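Local structure of glucoamylase (Thermoanaerobacterium thermosaccharolyticum, 1LF6) at residues D30-T42 and W51-Y63. The protein hydrolyses terminal alpha-1,4-linked glucose residues successively from the non-reducing ends of glucan chains, probably releasing beta-D-glucose. Numbering follows the deposited sequence.
Sequences DTWASAQKQGVGT and WFTLANGAISEVY
G41 lies over one face of the F52 ring, its CA 3.9 Å from the ring centroid in a CH-pi contact. F52 CG sits between its own backbone N and carbonyl carbon (chi1 66°), which folds the ring back across the neighbouring strand at this glycine. T42 OG1 stands over one face of the W51 indole, offset toward the rim, while its hydrogen bonds go to K311 and V50 O; Y63 O meets the indole edge in plane. The E61 carboxylate is turned 38° from the W32 ring, with E61 CG 3.8 Å from W32 CE3. Strands 39-42 and 51-55 form an antiparallel hairpin at the margin of a sheet in the N-terminal beta-sandwich domain. G41 and F52 are a hydrogen-bonded pair joined both ways, and L54 N donates to G39 O. Q38 OE1 accepts a hydrogen bond from G57 N (2.7 Å) within the type I' turn A55-A58, the donor tilted out of the amide carbonyl plane. Farther back along 30-42, K37 bends at chi2 and brings NZ to the syn lone pair of E61 OE1 (2.6 Å), a buried salt bridge; NZ also donates to S34 O (2.8 Å). E61 OE2 accepts a hydrogen bond from A33 N, 34° out of the carboxylate plane.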
loop_
_atom_site.group_PDB
_atom_site.type_symbol
_atom_site.label_atom_id
_atom_site.label_comp_id
_atom_site.label_asym_id
_atom_site.label_seq_id
_atom_site.Cartn_x
_atom_site.Cartn_y
_atom_site.Cartn_z
ATOM N N ASP A 30 -7.324 -2.826 21.356
ATOM C CA ASP A 30 -7.980 -2.557 20.052
ATOM C C ASP A 30 -7.078 -3.150 18.981
ATOM O O ASP A 30 -5.985 -3.707 19.267
ATOM C CB ASP A 30 -8.207 -1.072 19.955
ATOM C CG ASP A 30 -9.213 -0.540 19.004
ATOM O OD1 ASP A 30 -10.071 -1.201 18.403
ATOM O OD2 ASP A 30 -9.240 0.732 18.876
ATOM N N THR A 31 -7.414 -2.909 17.757
ATOM C CA THR A 31 -6.856 -3.493 16.562
ATOM C C THR A 31 -6.925 -2.486 15.443
ATOM O O THR A 31 -7.812 -1.599 15.495
ATOM C CB THR A 31 -7.641 -4.787 16.234
ATOM O OG1 THR A 31 -6.922 -5.667 15.403
ATOM C CG2 THR A 31 -9.061 -4.578 15.817
ATOM N N TRP A 32 -6.208 -2.676 14.371
ATOM C CA TRP A 32 -6.367 -1.730 13.242
ATOM C C TRP A 32 -7.541 -2.164 12.399
ATOM O O TRP A 32 -8.131 -3.224 12.571
ATOM C CB TRP A 32 -5.064 -1.655 12.463
ATOM C CG TRP A 32 -3.939 -1.012 13.247
ATOM C CD1 TRP A 32 -2.968 -1.733 13.903
ATOM C CD2 TRP A 32 -3.735 0.355 13.558
ATOM N NE1 TRP A 32 -2.131 -0.866 14.556
ATOM C CE2 TRP A 32 -2.570 0.421 14.359
ATOM C CE3 TRP A 32 -4.387 1.539 13.199
ATOM C CZ2 TRP A 32 -2.070 1.627 14.831
ATOM C CZ3 TRP A 32 -3.879 2.733 13.660
ATOM C CH2 TRP A 32 -2.735 2.766 14.469
ATOM N N ALA A 33 -7.846 -1.346 11.403
ATOM C CA ALA A 33 -8.929 -1.627 10.464
ATOM C C ALA A 33 -8.533 -2.612 9.365
ATOM O O ALA A 33 -7.353 -2.870 9.131
ATOM C CB ALA A 33 -9.420 -0.319 9.833
ATOM N N SER A 34 -9.541 -3.157 8.691
ATOM C CA SER A 34 -9.321 -4.094 7.603
ATOM C C SER A 34 -8.381 -3.456 6.581
ATOM O O SER A 34 -8.515 -2.271 6.256
ATOM C CB SER A 34 -10.649 -4.440 6.931
ATOM O OG SER A 34 -10.441 -5.199 5.756
ATOM N N ALA A 35 -7.439 -4.247 6.077
ATOM C CA ALA A 35 -6.467 -3.765 5.102
ATOM C C ALA A 35 -7.036 -3.627 3.688
ATOM O O ALA A 35 -6.380 -3.070 2.804
ATOM C CB ALA A 35 -5.242 -4.677 5.090
ATOM N N GLN A 36 -8.240 -4.148 3.466
ATOM C CA GLN A 36 -8.896 -4.033 2.161
ATOM C C GLN A 36 -9.484 -2.623 2.129
ATOM O O GLN A 36 -10.406 -2.299 2.885
ATOM C CB GLN A 36 -9.996 -5.099 2.018
ATOM C CG GLN A 36 -11.082 -4.784 0.995
ATOM C CD GLN A 36 -10.582 -4.687 -0.449
ATOM O OE1 GLN A 36 -11.352 -4.340 -1.344
ATOM N NE2 GLN A 36 -9.300 -4.992 -0.680
ATOM N N LYS A 37 -8.939 -1.782 1.257
ATOM C CA LYS A 37 -9.384 -0.403 1.179
ATOM C C LYS A 37 -10.246 -0.060 -0.021
ATOM O O LYS A 37 -9.983 -0.497 -1.140
ATOM C CB LYS A 37 -8.168 0.535 1.212
ATOM C CG LYS A 37 -7.242 0.317 2.397
ATOM C CD LYS A 37 -7.974 0.474 3.719
ATOM C CE LYS A 37 -7.015 0.353 4.890
ATOM N NZ LYS A 37 -7.722 0.400 6.207
ATOM N N GLN A 38 -11.276 0.741 0.230
ATOM C CA GLN A 38 -12.189 1.202 -0.815
ATOM C C GLN A 38 -11.547 2.393 -1.500
ATOM O O GLN A 38 -11.893 2.733 -2.631
ATOM C CB GLN A 38 -13.522 1.640 -0.205
ATOM C CG GLN A 38 -14.423 0.506 0.230
ATOM C CD GLN A 38 -15.645 1.015 0.959
ATOM O OE1 GLN A 38 -15.533 1.597 2.035
ATOM N NE2 GLN A 38 -16.818 0.807 0.375
ATOM N N GLY A 39 -10.611 3.025 -0.801
ATOM C CA GLY A 39 -9.931 4.175 -1.365
ATOM C C GLY A 39 -8.838 4.718 -0.471
ATOM O O GLY A 39 -8.788 4.417 0.724
ATOM N N VAL A 40 -7.952 5.506 -1.065
ATOM C CA VAL A 40 -6.859 6.133 -0.343
ATOM C C VAL A 40 -6.670 7.509 -0.963
ATOM O O VAL A 40 -6.935 7.695 -2.149
ATOM C CB VAL A 40 -5.542 5.324 -0.457
ATOM C CG1 VAL A 40 -5.747 3.920 0.094
ATOM C CG2 VAL A 40 -5.074 5.270 -1.912
ATOM N N GLY A 41 -6.229 8.480 -0.169
ATOM C CA GLY A 41 -6.042 9.806 -0.725
ATOM C C GLY A 41 -5.210 10.764 0.098
ATOM O O GLY A 41 -4.877 10.508 1.250
ATOM N N THR A 42 -4.882 11.886 -0.525
ATOM C CA THR A 42 -4.096 12.934 0.099
ATOM C C THR A 42 -4.057 14.063 -0.921
ATOM O O THR A 42 -4.269 13.831 -2.114
ATOM C CB THR A 42 -2.656 12.451 0.398
ATOM O OG1 THR A 42 -1.974 13.430 1.190
ATOM C CG2 THR A 42 -1.888 12.220 -0.893
ATOM N N TRP A 51 -2.963 11.982 5.118
ATOM C CA TRP A 51 -3.368 10.910 4.214
ATOM C C TRP A 51 -4.541 10.191 4.854
ATOM O O TRP A 51 -4.594 10.069 6.072
ATOM C CB TRP A 51 -2.252 9.878 4.039
ATOM C CG TRP A 51 -1.039 10.329 3.295
ATOM C CD1 TRP A 51 -0.713 10.031 2.004
ATOM C CD2 TRP A 51 0.061 11.071 3.828
ATOM N NE1 TRP A 51 0.531 10.531 1.703
ATOM C CE2 TRP A 51 1.028 11.174 2.805
ATOM C CE3 TRP A 51 0.324 11.658 5.075
ATOM C CZ2 TRP A 51 2.246 11.839 2.991
ATOM C CZ3 TRP A 51 1.532 12.319 5.259
ATOM C CH2 TRP A 51 2.479 12.403 4.220
ATOM N N PHE A 52 -5.478 9.707 4.044
ATOM C CA PHE A 52 -6.619 8.965 4.578
ATOM C C PHE A 52 -6.867 7.698 3.768
ATOM O O PHE A 52 -6.423 7.583 2.623
ATOM C CB PHE A 52 -7.897 9.819 4.567
ATOM C CG PHE A 52 -8.386 10.171 3.187
ATOM C CD1 PHE A 52 -7.918 11.311 2.537
ATOM C CD2 PHE A 52 -9.303 9.354 2.530
ATOM C CE1 PHE A 52 -8.354 11.630 1.252
ATOM C CE2 PHE A 52 -9.742 9.666 1.246
ATOM C CZ PHE A 52 -9.266 10.807 0.606
ATOM N N THR A 53 -7.565 6.746 4.379
ATOM C CA THR A 53 -7.915 5.491 3.723
ATOM C C THR A 53 -9.366 5.206 4.072
ATOM O O THR A 53 -9.855 5.659 5.104
ATOM C CB THR A 53 -7.040 4.305 4.212
ATOM O OG1 THR A 53 -7.238 4.096 5.620
ATOM C CG2 THR A 53 -5.576 4.586 3.955
ATOM N N LEU A 54 -10.053 4.473 3.202
ATOM C CA LEU A 54 -11.452 4.126 3.417
ATOM C C LEU A 54 -11.607 2.607 3.436
ATOM O O LEU A 54 -10.942 1.896 2.681
ATOM C CB LEU A 54 -12.325 4.704 2.291
ATOM C CG LEU A 54 -12.217 6.204 2.008
ATOM C CD1 LEU A 54 -13.081 6.565 0.802
ATOM C CD2 LEU A 54 -12.650 6.990 3.234
ATOM N N ALA A 55 -12.491 2.116 4.296
ATOM C CA ALA A 55 -12.743 0.685 4.411
ATOM C C ALA A 55 -14.099 0.460 5.071
ATOM O O ALA A 55 -14.470 1.176 6.004
ATOM C CB ALA A 55 -11.637 0.017 5.237
ATOM N N ASN A 56 -14.842 -0.520 4.565
ATOM C CA ASN A 56 -16.149 -0.856 5.110
ATOM C C ASN A 56 -17.087 0.343 5.231
ATOM O O ASN A 56 -17.811 0.478 6.217
ATOM C CB ASN A 56 -15.968 -1.530 6.475
ATOM C CG ASN A 56 -15.239 -2.859 6.370
ATOM O OD1 ASN A 56 -14.472 -3.236 7.255
ATOM N ND2 ASN A 56 -15.482 -3.578 5.284
ATOM N N GLY A 57 -17.057 1.211 4.224
ATOM C CA GLY A 57 -17.928 2.371 4.211
ATOM C C GLY A 57 -17.551 3.512 5.128
ATOM O O GLY A 57 -18.336 4.438 5.328
ATOM N N ALA A 58 -16.348 3.474 5.684
ATOM C CA ALA A 58 -15.938 4.540 6.581
ATOM C C ALA A 58 -14.450 4.822 6.546
ATOM O O ALA A 58 -13.641 3.991 6.126
ATOM C CB ALA A 58 -16.367 4.207 8.009
ATOM N N ILE A 59 -14.101 6.021 6.983
ATOM C CA ILE A 59 -12.716 6.429 7.047
ATOM C C ILE A 59 -12.008 5.470 7.999
ATOM O O ILE A 59 -12.484 5.225 9.108
ATOM C CB ILE A 59 -12.610 7.868 7.593
ATOM C CG1 ILE A 59 -13.080 8.855 6.521
ATOM C CG2 ILE A 59 -11.194 8.157 8.066
ATOM C CD1 ILE A 59 -13.277 10.275 7.025
ATOM N N SER A 60 -10.895 4.897 7.554
ATOM C CA SER A 60 -10.134 3.997 8.406
ATOM C C SER A 60 -8.892 4.762 8.871
ATOM O O SER A 60 -9.014 5.859 9.420
ATOM C CB SER A 60 -9.763 2.714 7.645
ATOM O OG SER A 60 -9.287 2.984 6.337
ATOM N N GLU A 61 -7.703 4.213 8.653
ATOM C CA GLU A 61 -6.487 4.900 9.083
ATOM C C GLU A 61 -6.284 6.268 8.427
ATOM O O GLU A 61 -6.569 6.456 7.241
ATOM C CB GLU A 61 -5.242 4.052 8.799
ATOM C CG GLU A 61 -5.078 2.809 9.655
ATOM C CD GLU A 61 -5.778 1.593 9.079
ATOM O OE1 GLU A 61 -6.257 1.670 7.935
ATOM O OE2 GLU A 61 -5.839 0.557 9.774
ATOM N N VAL A 62 -5.794 7.220 9.219
ATOM C CA VAL A 62 -5.500 8.566 8.740
ATOM C C VAL A 62 -4.081 8.848 9.205
ATOM O O VAL A 62 -3.738 8.595 10.363
ATOM C CB VAL A 62 -6.464 9.628 9.329
ATOM C CG1 VAL A 62 -6.162 10.990 8.718
ATOM C CG2 VAL A 62 -7.911 9.242 9.050
ATOM N N TYR A 63 -3.261 9.375 8.307
ATOM C CA TYR A 63 -1.856 9.635 8.608
ATOM C C TYR A 63 -1.458 11.105 8.671
ATOM O O TYR A 63 -1.946 11.926 7.893
ATOM C CB TYR A 63 -0.989 8.931 7.561
ATOM C CG TYR A 63 -1.212 7.435 7.493
ATOM C CD1 TYR A 63 -0.263 6.545 7.995
ATOM C CD2 TYR A 63 -2.384 6.911 6.949
ATOM C CE1 TYR A 63 -0.477 5.166 7.959
ATOM C CE2 TYR A 63 -2.610 5.535 6.910
ATOM C CZ TYR A 63 -1.653 4.669 7.415
ATOM O OH TYR A 63 -1.876 3.306 7.373
HETATM O O HOH W 1 -13.582 -2.045 2.386
#